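Local coordinates for protein beta-galactosidase (Geobacillus stearothermophilus, PDB 4OIF) that probably hydrolyses terminal non-reducing beta-D-galactose residues from beta-D-galactosides, as a zinc-containing GH42 beta-galactosidase that assembles as a trimer, at residues 38-42 and 43-47; 511-515 and 516-520; 599-602 and 603-607. One frame throughout, in Å; residues are numbered along the deposited sequence.

Contact 1. Residues 38-42 and 43-47; sequences ELMKL and SHTNT
Ser43 grips the carbonyl of Leu39 twice, closing the last turn of helix 30-42. Its hydroxyl donates at 2.8 Å from Ser43 OG to Leu39 O. Its amide does the same at 2.9 Å from Ser43 N to Leu39 O, and the two donors come from opposite faces of the carbonyl plane. A chi1 of 57° sets OG between the backbone N and the carbonyl carbon, where it folds back over the turn.

Met40 supplies the next acceptor. Thr45 N reaches Met40 O at 3.2 Å, lying in the carbonyl plane with a nearly straight N-H line of 167°. One residue earlier, His44 N meets Lys41 O at 3.1 Å, but from well above that carbonyl's plane. The nested pair, together with a phi of 52° at His44, defines a Schellman motif, the classic C-terminal helix stop. Thr45 OG1 lies 3.2 Å from Met40 O and 2.9 Å from Ser43 OG, and its single proton can serve one of them at a time. Its oxygen also lies against Met40 CB at 3.8 Å, and the two side chains cross at about a right angle.

Leu42 contributes mainly backbone: His44 CD2 approaches Leu42 O obliquely at 3.3 Å. Lys41 O sits over the centre of one face of the same imidazole, whose ND1 is hydrogen-bonded to Lys399.

This turn leads from helix 30-42 into strand 47-50 of the TIM barrel. Leu39, Leu42 and Ser43 rest on Phe388 of helix 386-399, whereas Met40 and Thr45 face strand 16-21 through Tyr21 and His17, the strand with which Thr47 pairs.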
# COMPACT_ATOMS: atom_id res chain seq x y z
N GLU A 38 29.43 -3.61 -38.31
CA GLU A 38 29.71 -2.28 -38.86
C GLU A 38 29.47 -1.20 -37.81
O GLU A 38 30.31 -0.31 -37.61
CB GLU A 38 28.84 -2.03 -40.10
CG GLU A 38 29.07 -3.05 -41.21
CD GLU A 38 27.88 -3.22 -42.15
OE1 GLU A 38 26.85 -2.54 -41.96
OE2 GLU A 38 27.98 -4.06 -43.07
N LEU A 39 28.35 -1.30 -37.11
CA LEU A 39 28.02 -0.29 -36.10
C LEU A 39 28.95 -0.41 -34.89
O LEU A 39 29.22 0.58 -34.20
CB LEU A 39 26.56 -0.40 -35.69
CG LEU A 39 25.55 -0.28 -36.83
CD1 LEU A 39 24.18 0.19 -36.32
CD2 LEU A 39 26.06 0.61 -37.95
N MET A 40 29.43 -1.61 -34.64
CA MET A 40 30.41 -1.83 -33.60
C MET A 40 31.66 -1.06 -33.96
O MET A 40 32.24 -0.38 -33.10
CB MET A 40 30.70 -3.32 -33.43
CG MET A 40 29.64 -4.03 -32.61
SD MET A 40 29.81 -5.81 -32.58
CE MET A 40 28.40 -6.25 -31.55
N LYS A 41 32.07 -1.13 -35.22
CA LYS A 41 33.19 -0.28 -35.62
C LYS A 41 32.87 1.21 -35.45
O LYS A 41 33.64 1.95 -34.84
CB LYS A 41 33.62 -0.58 -37.05
CG LYS A 41 34.03 -2.05 -37.24
CD LYS A 41 34.87 -2.25 -38.49
CE LYS A 41 34.21 -1.64 -39.71
NZ LYS A 41 35.00 -1.81 -40.96
N LEU A 42 31.71 1.65 -35.92
CA LEU A 42 31.42 3.08 -35.88
C LEU A 42 31.29 3.64 -34.46
O LEU A 42 31.51 4.83 -34.24
CB LEU A 42 30.15 3.39 -36.68
CG LEU A 42 30.26 3.13 -38.18
CD1 LEU A 42 28.92 3.30 -38.87
CD2 LEU A 42 31.29 4.04 -38.82
N SER A 43 30.94 2.79 -33.50
CA SER A 43 30.74 3.24 -32.12
C SER A 43 32.00 3.09 -31.27
O SER A 43 32.01 3.45 -30.09
CB SER A 43 29.58 2.48 -31.47
OG SER A 43 29.79 1.08 -31.51
N HIS A 44 33.05 2.56 -31.89
CA HIS A 44 34.31 2.28 -31.21
C HIS A 44 34.07 1.45 -29.96
O HIS A 44 34.52 1.78 -28.86
CB HIS A 44 35.05 3.57 -30.87
CG HIS A 44 35.11 4.54 -32.00
ND1 HIS A 44 36.19 4.62 -32.86
CD2 HIS A 44 34.22 5.47 -32.43
CE1 HIS A 44 35.97 5.57 -33.75
NE2 HIS A 44 34.78 6.09 -33.52
N THR A 45 33.33 0.36 -30.14
CA THR A 45 33.16 -0.62 -29.10
C THR A 45 33.99 -1.85 -29.43
O THR A 45 34.15 -2.19 -30.60
CB THR A 45 31.70 -1.01 -28.95
OG1 THR A 45 31.14 -1.19 -30.26
CG2 THR A 45 30.97 0.09 -28.23
N ASN A 46 34.50 -2.53 -28.40
CA ASN A 46 35.47 -3.61 -28.59
C ASN A 46 35.20 -4.86 -27.76
O ASN A 46 35.77 -5.93 -28.01
CB ASN A 46 36.88 -3.08 -28.27
CG ASN A 46 36.95 -2.38 -26.92
OD1 ASN A 46 36.49 -2.91 -25.91
ND2 ASN A 46 37.52 -1.18 -26.91
N THR A 47 34.34 -4.73 -26.76
CA THR A 47 34.13 -5.83 -25.83
C THR A 47 32.65 -6.10 -25.64
O THR A 47 31.86 -5.18 -25.41
CB THR A 47 34.79 -5.52 -24.48
OG1 THR A 47 36.18 -5.24 -24.69
CG2 THR A 47 34.66 -6.71 -23.52

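Contact 2. Residues 511-515 and 516-520; sequences LAYLG and GWHQD
Tyr513 and His518 form the aromatic part of this turn, an offset edge-to-face pair. The planes stand at 85°, with His518 presenting its edge toward the tyrosine face. Ring centroids of Tyr513 and His518 are 6.0 Å apart, and the nearest atoms, Tyr513 CE1 and His518 CD2, are separated by 4.1 Å, so the touch is slight.

Polar bridging is done by water. One water accepts from Gly516 N at 3.0 Å and donates to Tyr513 O at 2.6 Å; a second donates to both Leu514 O and Gly516 O, two acceptors that could not bond each other directly. At Gly516 the backbone takes a positive phi (91°, with psi 175°) that would jam a CB against Gly515 O, which by itself calls for glycine.

His518 is the N-cap of helix 519-525: its ND1 accepts from Asp520 N at 2.9 Å, with the donor in the imidazole plane. With CG anti to the backbone N, the ring is placed beside that helix end. The other ring nitrogen, NE2, is hydrogen-bonded to Glu481, and Tyr513 OH bonds Val479 O.

Since ND1 accepts, the ring proton probably sits on NE2, where the carboxylate of Glu481 would favour it.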
# COMPACT_ATOMS: atom_id res chain seq x y z
N LEU A 511 22.83 -9.82 19.68
CA LEU A 511 22.63 -9.92 21.11
C LEU A 511 23.16 -8.64 21.76
O LEU A 511 24.28 -8.22 21.47
CB LEU A 511 23.33 -11.15 21.64
CG LEU A 511 22.64 -12.19 22.51
CD1 LEU A 511 21.18 -12.39 22.11
CD2 LEU A 511 23.42 -13.51 22.41
N ALA A 512 22.34 -8.00 22.59
CA ALA A 512 22.75 -6.76 23.25
C ALA A 512 23.96 -6.96 24.16
O ALA A 512 24.00 -7.92 24.95
CB ALA A 512 21.59 -6.20 24.04
N TYR A 513 24.95 -6.07 24.04
CA TYR A 513 26.08 -6.02 24.99
C TYR A 513 25.53 -5.59 26.34
O TYR A 513 24.75 -4.63 26.43
CB TYR A 513 27.17 -5.05 24.54
CG TYR A 513 28.05 -5.57 23.43
CD1 TYR A 513 29.07 -6.47 23.70
CD2 TYR A 513 27.88 -5.15 22.11
CE1 TYR A 513 29.89 -6.96 22.70
CE2 TYR A 513 28.70 -5.63 21.09
CZ TYR A 513 29.70 -6.53 21.40
OH TYR A 513 30.52 -7.03 20.41
N LEU A 514 25.93 -6.29 27.39
CA LEU A 514 25.33 -6.05 28.68
C LEU A 514 26.25 -5.24 29.58
O LEU A 514 27.47 -5.28 29.45
CB LEU A 514 24.99 -7.38 29.36
CG LEU A 514 23.93 -8.29 28.73
CD1 LEU A 514 23.61 -9.41 29.72
CD2 LEU A 514 22.67 -7.53 28.33
N GLY A 515 25.65 -4.50 30.50
CA GLY A 515 26.41 -3.92 31.59
C GLY A 515 27.13 -2.67 31.17
O GLY A 515 28.21 -2.36 31.65
N GLY A 516 26.51 -1.95 30.25
CA GLY A 516 27.10 -0.72 29.77
C GLY A 516 27.95 -0.99 28.55
O GLY A 516 28.15 -2.13 28.14
N TRP A 517 28.45 0.08 27.97
CA TRP A 517 29.29 -0.03 26.79
C TRP A 517 30.52 -0.87 26.90
O TRP A 517 31.15 -0.94 27.96
CB TRP A 517 29.68 1.36 26.34
CG TRP A 517 28.91 1.51 25.22
CD1 TRP A 517 27.60 1.14 25.12
CD2 TRP A 517 29.33 1.92 23.94
NE1 TRP A 517 27.18 1.35 23.85
CE2 TRP A 517 28.22 1.82 23.10
CE3 TRP A 517 30.54 2.40 23.43
CZ2 TRP A 517 28.27 2.19 21.81
CZ3 TRP A 517 30.58 2.76 22.14
CH2 TRP A 517 29.46 2.65 21.33
N HIS A 518 30.87 -1.50 25.78
CA HIS A 518 32.02 -2.38 25.77
C HIS A 518 33.21 -1.59 26.25
O HIS A 518 33.45 -0.46 25.79
CB HIS A 518 32.29 -2.98 24.39
CG HIS A 518 33.41 -3.98 24.37
ND1 HIS A 518 34.71 -3.65 24.65
CD2 HIS A 518 33.41 -5.31 24.12
CE1 HIS A 518 35.47 -4.72 24.56
NE2 HIS A 518 34.70 -5.75 24.24
N GLN A 519 33.91 -2.18 27.21
CA GLN A 519 35.08 -1.60 27.87
C GLN A 519 36.06 -0.93 26.91
O GLN A 519 36.48 0.21 27.14
CB GLN A 519 35.81 -2.70 28.65
CG GLN A 519 37.10 -2.24 29.32
CD GLN A 519 37.72 -3.33 30.16
OE1 GLN A 519 37.11 -4.37 30.39
NE2 GLN A 519 38.95 -3.09 30.63
N ASP A 520 36.42 -1.65 25.84
CA ASP A 520 37.38 -1.17 24.86
C ASP A 520 36.94 0.13 24.22
O ASP A 520 37.71 1.08 24.15
CB ASP A 520 37.61 -2.22 23.77
CG ASP A 520 38.49 -3.38 24.24
OD1 ASP A 520 39.05 -3.29 25.35
OD2 ASP A 520 38.63 -4.37 23.48
O HOH W 1 24.64 -2.62 28.03
O HOH W 2 29.51 -4.17 27.41
O HOH W 3 31.42 -2.08 30.89

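Contact 3. Residues 599-602 and 603-607; sequences EDQF and HRDFY
The first turns of helix 600-613 carry an aromatic cluster of Phe602, His603 and Phe606 on one flank and a polar chain of Arg604, Gln601 and Asp605 on another. In that chain Gln601, bent at chi2 (55°), uses both ends of its amide. Arg604 NH1 donates to Gln601 OE1 at 2.9 Å, from above the carbonyl plane, while Gln601 NE2 donates to Asp605 OD1 at 2.9 Å, also out of the carboxylate plane; the other carboxylate oxygen, Asp605 OD2, is hydrogen-bonded to Tyr550 OH. Asp600 CB lies over a face of the guanidinium, 3.8 Å from Arg604 NH1, and a water links Asp600 OD2 to Arg604 NH2. The stronger ionic partners are Glu451 for Arg604 and Arg447 for Asp600.

Within the trimerisation domain this helix packs against helix 438-451 and against strands of the mixed sheet, where Phe602 and Phe606 reach Val581. The Phe602 edge points to the His603 face, planes at 77° and ring centroids 5.6 Å apart. Phe606 lies side by side with Phe602, their rings slid apart so that they barely overlap. Instead Phe606 CB makes a CH-pi contact over the Phe602 face, 4.2 Å from the ring centroid, and Phe602 CZ meets Phe606 CD1 at 3.7 Å.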
# COMPACT_ATOMS: atom_id res chain seq x y z
N GLU A 599 22.99 18.46 10.43
CA GLU A 599 22.99 18.99 9.06
C GLU A 599 24.36 18.91 8.37
O GLU A 599 25.39 18.74 9.03
CB GLU A 599 22.53 20.43 9.07
CG GLU A 599 23.36 21.32 9.99
CD GLU A 599 22.99 22.78 9.87
OE1 GLU A 599 22.60 23.38 10.89
OE2 GLU A 599 23.07 23.32 8.75
N ASP A 600 24.35 19.03 7.05
CA ASP A 600 25.56 18.93 6.22
C ASP A 600 26.74 19.79 6.67
O ASP A 600 27.90 19.36 6.68
CB ASP A 600 25.21 19.31 4.78
CG ASP A 600 24.42 18.23 4.07
OD1 ASP A 600 24.55 17.04 4.42
OD2 ASP A 600 23.69 18.58 3.12
N GLN A 601 26.43 21.02 7.05
CA GLN A 601 27.45 21.99 7.39
C GLN A 601 28.27 21.50 8.56
O GLN A 601 29.48 21.76 8.63
CB GLN A 601 26.83 23.36 7.71
CG GLN A 601 27.84 24.49 7.73
CD GLN A 601 28.63 24.57 6.43
OE1 GLN A 601 28.06 24.44 5.34
NE2 GLN A 601 29.95 24.73 6.54
N PHE A 602 27.64 20.77 9.47
CA PHE A 602 28.38 20.23 10.61
C PHE A 602 29.48 19.31 10.13
O PHE A 602 30.62 19.45 10.56
CB PHE A 602 27.51 19.45 11.60
CG PHE A 602 28.33 18.75 12.66
CD1 PHE A 602 28.81 19.46 13.75
CD2 PHE A 602 28.65 17.42 12.55
CE1 PHE A 602 29.58 18.83 14.72
CE2 PHE A 602 29.42 16.79 13.52
CZ PHE A 602 29.88 17.50 14.60
N HIS A 603 29.14 18.37 9.26
CA HIS A 603 30.13 17.43 8.78
C HIS A 603 31.20 18.16 7.98
O HIS A 603 32.39 17.83 8.08
CB HIS A 603 29.47 16.33 7.94
CG HIS A 603 28.45 15.55 8.70
ND1 HIS A 603 27.12 15.52 8.34
CD2 HIS A 603 28.55 14.83 9.84
CE1 HIS A 603 26.45 14.79 9.21
NE2 HIS A 603 27.29 14.36 10.13
N ARG A 604 30.79 19.17 7.22
CA ARG A 604 31.76 19.98 6.51
C ARG A 604 32.79 20.56 7.48
O ARG A 604 33.99 20.38 7.28
CB ARG A 604 31.07 21.08 5.73
CG ARG A 604 30.26 20.58 4.54
CD ARG A 604 29.95 21.72 3.58
NE ARG A 604 29.00 21.31 2.57
CZ ARG A 604 27.70 21.59 2.60
NH1 ARG A 604 27.19 22.32 3.59
NH2 ARG A 604 26.92 21.16 1.63
N ASP A 605 32.33 21.21 8.54
CA ASP A 605 33.25 21.88 9.47
C ASP A 605 34.11 20.89 10.30
O ASP A 605 35.35 21.03 10.42
CB ASP A 605 32.44 22.82 10.38
CG ASP A 605 31.72 23.95 9.59
OD1 ASP A 605 32.04 24.18 8.41
OD2 ASP A 605 30.82 24.62 10.15
N PHE A 606 33.44 19.88 10.84
CA PHE A 606 34.06 18.83 11.65
C PHE A 606 35.19 18.15 10.87
O PHE A 606 36.37 18.05 11.32
CB PHE A 606 32.99 17.81 12.07
CG PHE A 606 33.51 16.71 12.96
CD1 PHE A 606 33.56 16.88 14.33
CD2 PHE A 606 33.96 15.52 12.41
CE1 PHE A 606 34.06 15.87 15.15
CE2 PHE A 606 34.46 14.52 13.23
CZ PHE A 606 34.51 14.70 14.60
N TYR A 607 34.82 17.68 9.69
CA TYR A 607 35.77 16.95 8.87
C TYR A 607 36.79 17.88 8.24
O TYR A 607 37.87 17.44 7.87
CB TYR A 607 35.04 16.13 7.81
CG TYR A 607 34.43 14.87 8.38
CD1 TYR A 607 35.21 13.92 9.02
CD2 TYR A 607 33.06 14.64 8.29
CE1 TYR A 607 34.66 12.78 9.56
CE2 TYR A 607 32.50 13.49 8.83
CZ TYR A 607 33.31 12.56 9.45
OH TYR A 607 32.75 11.43 9.97
O HOH W 4 26.94 15.73 5.25
O HOH W 5 24.03 21.02 1.71

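In the fold
Along the chain the contacts follow one another in series, 38-47, then 511-520, then 599-607. Contact 1 ends helix 30-42 of the TIM barrel, whereas contacts 2 and 3 belong to the trimerisation domain, at the start of helices 519-525 and 600-613. Contacts 1 and 2 stand on opposite sides of the chain's centre, with their own centres about 59 Å apart; contacts 1 and 3 are about 46 Å apart between centres. Contacts 2 and 3 are nearer, about 29 Å between centres and about 15 Å between nearest atoms, yet do not touch. Contact 2 alone reaches a second subunit, through Ala512, Gly515 and their neighbours, consistent with trimer assembly; contact 3 packs within its own chain.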